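Side-chain contacts in hypothetical Membrane Spanning Protein (Bacillus cereus, PDB 2FB5), which synthesises the second messenger cyclic di-AMP by condensing two ATP molecules, acting as a diadenylate cyclase needed for efficient spore formation: residues G136-K141 with V146-I151; L114-H117 with P121-E124; A94-E99 with S125-G130. One frame throughout, in Å; residues are numbered along the deposited sequence.

Contact 1 (G136-K141 with V146-I151)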
loop_
_atom_site.group_PDB
_atom_site.type_symbol
_atom_site.label_atom_id
_atom_site.label_comp_id
_atom_site.label_asym_id
_atom_site.label_seq_id
_atom_site.Cartn_x
_atom_site.Cartn_y
_atom_site.Cartn_z
ATOM N N GLY A 136 -23.107 1.936 29.076
ATOM C CA GLY A 136 -22.537 0.866 28.257
ATOM C C GLY A 136 -21.980 1.439 26.967
ATOM O O GLY A 136 -21.943 2.651 26.804
ATOM N N ALA A 137 -21.552 0.568 26.056
ATOM C CA ALA A 137 -20.853 0.980 24.843
ATOM C C ALA A 137 -21.763 1.030 23.630
ATOM O O ALA A 137 -22.650 0.193 23.472
ATOM C CB ALA A 137 -19.701 0.030 24.556
ATOM N N VAL A 138 -21.504 1.998 22.759
ATOM C CA VAL A 138 -22.050 1.976 21.412
ATOM C C VAL A 138 -21.099 1.183 20.514
ATOM O O VAL A 138 -19.882 1.304 20.643
ATOM C CB VAL A 138 -22.239 3.416 20.872
ATOM C CG1 VAL A 138 -22.199 3.455 19.350
ATOM C CG2 VAL A 138 -23.545 3.974 21.383
ATOM N N LEU A 139 -21.655 0.370 19.624
ATOM C CA LEU A 139 -20.870 -0.307 18.596
ATOM C C LEU A 139 -21.156 0.344 17.253
ATOM O O LEU A 139 -22.316 0.471 16.868
ATOM C CB LEU A 139 -21.243 -1.785 18.515
ATOM C CG LEU A 139 -20.684 -2.616 17.340
ATOM C CD1 LEU A 139 -19.156 -2.494 17.239
ATOM C CD2 LEU A 139 -21.096 -4.081 17.510
ATOM N N VAL A 140 -20.096 0.723 16.539
ATOM C CA VAL A 140 -20.220 1.339 15.215
ATOM C C VAL A 140 -19.601 0.372 14.197
ATOM O O VAL A 140 -18.487 -0.115 14.402
ATOM C CB VAL A 140 -19.479 2.700 15.169
ATOM C CG1 VAL A 140 -19.245 3.169 13.735
ATOM C CG2 VAL A 140 -20.222 3.763 15.983
ATOM N N LYS A 141 -20.340 0.069 13.133
ATOM C CA LYS A 141 -19.791 -0.674 12.008
ATOM C C LYS A 141 -19.968 0.220 10.796
ATOM O O LYS A 141 -21.088 0.439 10.358
ATOM C CB LYS A 141 -20.530 -1.990 11.805
ATOM C CG LYS A 141 -20.179 -2.739 10.523
ATOM C CD LYS A 141 -18.805 -3.390 10.612
ATOM C CE LYS A 141 -18.568 -4.335 9.447
ATOM N NZ LYS A 141 -17.320 -5.119 9.684
ATOM N N VAL A 146 -24.647 0.069 15.373
ATOM C CA VAL A 146 -25.222 -1.271 15.444
ATOM C C VAL A 146 -26.106 -1.384 16.686
ATOM O O VAL A 146 -27.247 -1.850 16.609
ATOM C CB VAL A 146 -24.122 -2.377 15.476
ATOM C CG1 VAL A 146 -24.752 -3.773 15.533
ATOM C CG2 VAL A 146 -23.195 -2.268 14.264
ATOM N N SER A 147 -25.561 -0.971 17.831
ATOM C CA SER A 147 -26.182 -1.194 19.119
ATOM C C SER A 147 -25.609 -0.247 20.161
ATOM O O SER A 147 -24.583 0.396 19.923
ATOM C CB SER A 147 -25.936 -2.644 19.562
ATOM O OG SER A 147 -24.572 -2.974 19.396
ATOM N N ALA A 148 -26.266 -0.193 21.322
ATOM C CA ALA A 148 -25.855 0.668 22.430
ATOM C C ALA A 148 -26.079 -0.057 23.742
ATOM O O ALA A 148 -26.703 -1.120 23.767
ATOM C CB ALA A 148 -26.655 1.984 22.407
ATOM N N ALA A 149 -25.600 0.535 24.833
ATOM C CA ALA A 149 -25.694 -0.071 26.159
ATOM C C ALA A 149 -25.030 -1.458 26.184
ATOM O O ALA A 149 -25.420 -2.349 26.954
ATOM C CB ALA A 149 -27.154 -0.131 26.624
ATOM N N ASN A 150 -24.026 -1.638 25.324
ATOM C CA ASN A 150 -23.328 -2.930 25.218
ATOM C C ASN A 150 -22.378 -3.135 26.400
ATOM O O ASN A 150 -21.881 -2.164 26.978
ATOM C CB ASN A 150 -22.548 -3.029 23.890
ATOM C CG ASN A 150 -23.443 -2.911 22.655
ATOM O OD1 ASN A 150 -23.108 -2.213 21.689
ATOM N ND2 ASN A 150 -24.583 -3.573 22.680
ATOM N N ILE A 151 -22.117 -4.397 26.734
ATOM C CA ILE A 151 -21.138 -4.756 27.767
ATOM C C ILE A 151 -19.858 -5.307 27.136
ATOM O O ILE A 151 -19.905 -6.259 26.355
ATOM C CB ILE A 151 -21.717 -5.804 28.742
ATOM C CG1 ILE A 151 -22.954 -5.232 29.445
ATOM C CG2 ILE A 151 -20.651 -6.241 29.785
ATOM C CD1 ILE A 151 -23.840 -6.291 30.080
HETATM O O HOH W 1 -24.415 3.179 25.054
#
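L139 and V146 run alongside one another, CG against CB, in the hairpin of strands 137-141 and 144-150. From its CB outward, L139 first meets a polar group: CB lies 3.6 Å from S147 OG. Its CG then packs on V146 CB at 3.9 Å. At the tip the two methyls part company. CD2 stays in the hairpin, 4.0 Å from V146 CB, while CD1 turns to V97 on the adjoining strand. With L139 CG anti to its own backbone N (chi1 170°), CG and CD2 come against V146 while CB and CD2 remain beside S147 OG. V146 CG2 touches K141 CB at 3.6 Å; the ammonium of K141 leads away to a salt bridge with E99.

On the opposite face of the hairpin, V138 CG2 meets A148 CB, and V138 is also packed by L123, I126 and F127.

In the backbone, L139 N bonds S147 O and V146 N gives a bent bond (142°) to L139 O; A149 and N150 then both face A137 in a G1 beta bulge. A137 N and N150 O are 2.9 Å apart in a nearly straight hydrogen bond (165°), and N150 N returns one to A137 O, in the carbonyl plane and on a lone pair. The bulge turns A149 N aside to a water at 2.9 Å, which gives a weak bond to G136 O. G136 and A137 belong to the DGA motif of diadenylate cyclases, which in this family lies at the nucleotide site. Reciprocal bonds on A137 and the water-bridged bulge therefore probably hold this end of the motif in a defined backbone shape, while the aliphatic contacts of L139 and V146 join the strands farther along.

Contact 2 (L114-H117 with P121-E124); sequences LNAH and PLLE
L122 reaches from helix 120-126 to strand 112-117 and touches it with a single methyl, CD2. This atom sits 3.6 Å from the CB of A116 and equally close to the backbone oxygen H117 O, so one methyl meets both an alkyl group and a carbonyl. A looser approach of 4.4 Å brings L114 CD2 to the same L122 CD2. The meeting is methyl to methyl for L114 and A116 and methyl to carbonyl oxygen for H117, without hydrogen bonds between the segments.

Because L122 CG is anti to the backbone N (chi1 176°), the isobutyl group extends outward from the helix to the strand. The start of that helix is tied down by the bond from L122 N to T119 OG1. On the strand side, N115 and A116 both face I145 in a G1 beta bulge, and L114 and A116 present their side chains to the helix from the two sides of N115.

Farther out, I145 of strand 144-150 touches both L122 and L123. E124 turns the other way, to R90 by a salt bridge and to H86 by a hydrogen bond. Helix 120-126 is thereby placed between helix 77-90 and the end of the sheet formed by strands 112-117 and 144-150.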
loop_
_atom_site.group_PDB
_atom_site.type_symbol
_atom_site.label_atom_id
_atom_site.label_comp_id
_atom_site.label_asym_id
_atom_site.label_seq_id
_atom_site.Cartn_x
_atom_site.Cartn_y
_atom_site.Cartn_z
ATOM N N LEU A 114 -29.862 -1.219 17.494
ATOM C CA LEU A 114 -30.415 -0.078 16.748
ATOM C C LEU A 114 -30.310 -0.236 15.230
ATOM O O LEU A 114 -31.246 0.116 14.503
ATOM C CB LEU A 114 -29.702 1.221 17.141
ATOM C CG LEU A 114 -29.970 1.902 18.485
ATOM C CD1 LEU A 114 -29.203 1.247 19.615
ATOM C CD2 LEU A 114 -29.542 3.353 18.367
ATOM N N ASN A 115 -29.166 -0.726 14.740
ATOM C CA ASN A 115 -28.902 -0.744 13.291
ATOM C C ASN A 115 -29.287 0.599 12.644
ATOM O O ASN A 115 -29.939 0.626 11.593
ATOM C CB ASN A 115 -29.639 -1.902 12.605
ATOM C CG ASN A 115 -29.153 -3.264 13.068
ATOM O OD1 ASN A 115 -27.978 -3.441 13.369
ATOM N ND2 ASN A 115 -30.056 -4.234 13.116
ATOM N N ALA A 116 -28.860 1.697 13.270
ATOM C CA ALA A 116 -29.260 3.068 12.868
ATOM C C ALA A 116 -28.224 3.784 12.021
ATOM O O ALA A 116 -27.029 3.512 12.129
ATOM C CB ALA A 116 -29.526 3.906 14.113
ATOM N N HIS A 117 -28.691 4.736 11.214
ATOM C CA HIS A 117 -27.825 5.675 10.540
ATOM C C HIS A 117 -27.035 6.441 11.607
ATOM O O HIS A 117 -27.606 6.978 12.566
ATOM C CB HIS A 117 -28.683 6.616 9.660
ATOM C CG HIS A 117 -27.917 7.723 8.996
ATOM N ND1 HIS A 117 -26.813 7.500 8.199
ATOM C CD2 HIS A 117 -28.142 9.061 8.962
ATOM C CE1 HIS A 117 -26.365 8.658 7.736
ATOM N NE2 HIS A 117 -27.152 9.621 8.188
ATOM N N PRO A 121 -26.005 13.961 16.294
ATOM C CA PRO A 121 -27.109 14.041 17.269
ATOM C C PRO A 121 -27.493 12.682 17.907
ATOM O O PRO A 121 -27.778 12.627 19.102
ATOM C CB PRO A 121 -28.265 14.596 16.444
ATOM C CG PRO A 121 -27.580 15.474 15.404
ATOM C CD PRO A 121 -26.333 14.686 15.045
ATOM N N LEU A 122 -27.497 11.600 17.133
ATOM C CA LEU A 122 -27.894 10.321 17.714
ATOM C C LEU A 122 -26.864 9.805 18.733
ATOM O O LEU A 122 -27.222 9.309 19.818
ATOM C CB LEU A 122 -28.199 9.287 16.624
ATOM C CG LEU A 122 -28.533 7.868 17.119
ATOM C CD1 LEU A 122 -29.713 7.868 18.096
ATOM C CD2 LEU A 122 -28.835 6.954 15.940
ATOM N N LEU A 123 -25.586 9.929 18.411
ATOM C CA LEU A 123 -24.543 9.507 19.358
ATOM C C LEU A 123 -24.653 10.330 20.642
ATOM O O LEU A 123 -24.521 9.804 21.751
ATOM C CB LEU A 123 -23.146 9.669 18.749
ATOM C CG LEU A 123 -22.716 8.696 17.651
ATOM C CD1 LEU A 123 -21.467 9.212 16.951
ATOM C CD2 LEU A 123 -22.464 7.314 18.261
ATOM N N GLU A 124 -24.893 11.629 20.490
ATOM C CA GLU A 124 -24.977 12.506 21.656
ATOM C C GLU A 124 -26.213 12.212 22.504
ATOM O O GLU A 124 -26.162 12.294 23.726
ATOM C CB GLU A 124 -24.941 13.978 21.240
ATOM C CG GLU A 124 -23.623 14.425 20.608
ATOM C CD GLU A 124 -23.739 15.805 19.971
ATOM O OE1 GLU A 124 -24.441 16.650 20.557
ATOM O OE2 GLU A 124 -23.142 16.052 18.904
#

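Contact 3 (A94-E99 with S125-G130)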
loop_
_atom_site.group_PDB
_atom_site.type_symbol
_atom_site.label_atom_id
_atom_site.label_comp_id
_atom_site.label_asym_id
_atom_site.label_seq_id
_atom_site.Cartn_x
_atom_site.Cartn_y
_atom_site.Cartn_z
ATOM N N ALA A 94 -18.841 8.667 27.674
ATOM C CA ALA A 94 -19.157 8.012 26.415
ATOM C C ALA A 94 -18.155 6.917 26.161
ATOM O O ALA A 94 -17.008 7.026 26.578
ATOM C CB ALA A 94 -19.141 9.017 25.256
ATOM N N LEU A 95 -18.593 5.881 25.449
ATOM C CA LEU A 95 -17.766 4.726 25.143
ATOM C C LEU A 95 -18.190 4.225 23.764
ATOM O O LEU A 95 -19.261 3.630 23.630
ATOM C CB LEU A 95 -17.978 3.638 26.210
ATOM C CG LEU A 95 -17.174 2.345 26.149
ATOM C CD1 LEU A 95 -15.690 2.605 26.303
ATOM C CD2 LEU A 95 -17.647 1.380 27.260
ATOM N N ILE A 96 -17.372 4.501 22.747
ATOM C CA ILE A 96 -17.729 4.199 21.358
ATOM C C ILE A 96 -16.729 3.259 20.701
ATOM O O ILE A 96 -15.579 3.634 20.448
ATOM C CB ILE A 96 -17.845 5.486 20.486
ATOM C CG1 ILE A 96 -18.882 6.452 21.090
ATOM C CG2 ILE A 96 -18.193 5.098 19.047
ATOM C CD1 ILE A 96 -19.064 7.800 20.330
ATOM N N VAL A 97 -17.179 2.038 20.429
ATOM C CA VAL A 97 -16.367 1.011 19.768
ATOM C C VAL A 97 -16.477 1.185 18.250
ATOM O O VAL A 97 -17.585 1.187 17.706
ATOM C CB VAL A 97 -16.881 -0.403 20.119
ATOM C CG1 VAL A 97 -16.120 -1.478 19.332
ATOM C CG2 VAL A 97 -16.754 -0.669 21.626
ATOM N N VAL A 98 -15.347 1.336 17.564
ATOM C CA VAL A 98 -15.383 1.288 16.114
ATOM C C VAL A 98 -14.788 -0.033 15.648
ATOM O O VAL A 98 -13.596 -0.277 15.834
ATOM C CB VAL A 98 -14.650 2.473 15.461
ATOM C CG1 VAL A 98 -14.832 2.422 13.952
ATOM C CG2 VAL A 98 -15.165 3.785 16.047
ATOM N N GLU A 99 -15.640 -0.884 15.076
ATOM C CA GLU A 99 -15.215 -2.154 14.514
ATOM C C GLU A 99 -14.230 -1.913 13.385
ATOM O O GLU A 99 -14.448 -1.036 12.524
ATOM C CB GLU A 99 -16.411 -2.949 13.984
ATOM C CG GLU A 99 -16.071 -4.394 13.637
ATOM C CD GLU A 99 -17.301 -5.243 13.323
ATOM O OE1 GLU A 99 -18.348 -5.069 13.984
ATOM O OE2 GLU A 99 -17.214 -6.089 12.407
ATOM N N SER A 125 -27.312 11.860 21.842
ATOM C CA SER A 125 -28.547 11.485 22.507
ATOM C C SER A 125 -28.356 10.191 23.322
ATOM O O SER A 125 -28.789 10.097 24.477
ATOM C CB SER A 125 -29.644 11.314 21.455
ATOM O OG SER A 125 -30.853 10.870 22.035
ATOM N N ILE A 126 -27.691 9.207 22.726
ATOM C CA ILE A 126 -27.435 7.922 23.405
ATOM C C ILE A 126 -26.702 8.111 24.734
ATOM O O ILE A 126 -27.011 7.434 25.720
ATOM C CB ILE A 126 -26.658 6.943 22.487
ATOM C CG1 ILE A 126 -27.590 6.442 21.366
ATOM C CG2 ILE A 126 -26.086 5.736 23.304
ATOM C CD1 ILE A 126 -26.870 5.822 20.138
ATOM N N PHE A 127 -25.735 9.033 24.756
ATOM C CA PHE A 127 -24.902 9.264 25.944
ATOM C C PHE A 127 -25.337 10.442 26.822
ATOM O O PHE A 127 -24.567 10.918 27.683
ATOM C CB PHE A 127 -23.432 9.408 25.531
ATOM C CG PHE A 127 -22.854 8.147 24.991
ATOM C CD1 PHE A 127 -22.669 7.054 25.824
ATOM C CD2 PHE A 127 -22.542 8.029 23.651
ATOM C CE1 PHE A 127 -22.148 5.861 25.333
ATOM C CE2 PHE A 127 -22.011 6.842 23.156
ATOM C CZ PHE A 127 -21.818 5.756 24.013
ATOM N N TYR A 128 -26.565 10.917 26.620
ATOM C CA TYR A 128 -27.103 11.936 27.522
ATOM C C TYR A 128 -27.297 11.328 28.916
ATOM O O TYR A 128 -27.935 10.296 29.049
ATOM C CB TYR A 128 -28.399 12.527 26.979
ATOM C CG TYR A 128 -28.716 13.843 27.626
ATOM C CD1 TYR A 128 -28.233 15.033 27.090
ATOM C CD2 TYR A 128 -29.469 13.897 28.800
ATOM C CE1 TYR A 128 -28.509 16.261 27.695
ATOM C CE2 TYR A 128 -29.748 15.109 29.413
ATOM C CZ TYR A 128 -29.262 16.285 28.852
ATOM O OH TYR A 128 -29.536 17.487 29.460
ATOM N N PRO A 129 -26.725 11.955 29.963
ATOM C CA PRO A 129 -26.732 11.306 31.282
ATOM C C PRO A 129 -28.137 11.043 31.815
ATOM O O PRO A 129 -29.042 11.869 31.644
ATOM C CB PRO A 129 -25.987 12.301 32.190
ATOM C CG PRO A 129 -25.244 13.202 31.271
ATOM C CD PRO A 129 -26.053 13.267 29.993
ATOM N N GLY A 130 -28.310 9.873 32.410
ATOM C CA GLY A 130 -29.587 9.485 32.989
ATOM C C GLY A 130 -30.522 8.711 32.067
ATOM O O GLY A 130 -31.454 8.075 32.558
#
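The end of helix 120-126 is joined to strand 94-98, an inner strand of the mixed sheet of the diadenylate cyclase domain, by the ring of F127 lying against A94, L95 and I96. F127 is the first residue past the helix to leave helical backbone angles, and its CG is anti to the carbonyl carbon (chi1 -67°), which sends the ring in toward the sheet.

The CA of A94 lies over one face of that ring, 3.9 Å from the F127 ring centroid and 18° off the normal, a CH-pi contact. The methyl of A94 adds to it, CB standing 3.8 Å from F127 CG. The opposite face is taken by the residue just before it in the chain, with I126 CG2 4.1 Å above the plane and over the ring's centre. The phenyl is thus sandwiched between strand backbone and helix end.

The far end of the ring reaches the strand's peptide groups. F127 CZ comes to 3.3 Å from L95 O, approaching at an oblique angle. I96 CG1 reaches F127 CE2 obliquely too, at 3.8 Å. The side chain of L95 leads away, to A170 and A171 on helix 166-175, so the strand is packed on both faces.

V138 of the neighbouring strand touches F127 as well, and pairs with L95 through its backbone. The chemistry is therefore apolar and aromatic against buried peptide: dispersion and one CH-pi contact join the helix end to the strand, with L95 O close to CZ, and contacts on both faces should restrict rotation of the phenyl group.

The three contacts lie close together, all within the diadenylate cyclase domain, with about 7 Å (contacts 1 and 3), 9 Å (2 and 3) and 10 Å (1 and 2) between centres. They share one mixed sheet, in which strands 112-117, 144-150, 137-141 and 94-98 follow in that order. Side chains of helix 120-126 reach all four: L122 touches A116 and I145, I126 touches V138 and A148, and L123 touches I96. Along the chain both segments of contact 2 fall between those of contact 3, and the hairpin of contact 1 follows. Together they tie helix 120-126 to four adjacent strands, one of which begins in the DGA motif.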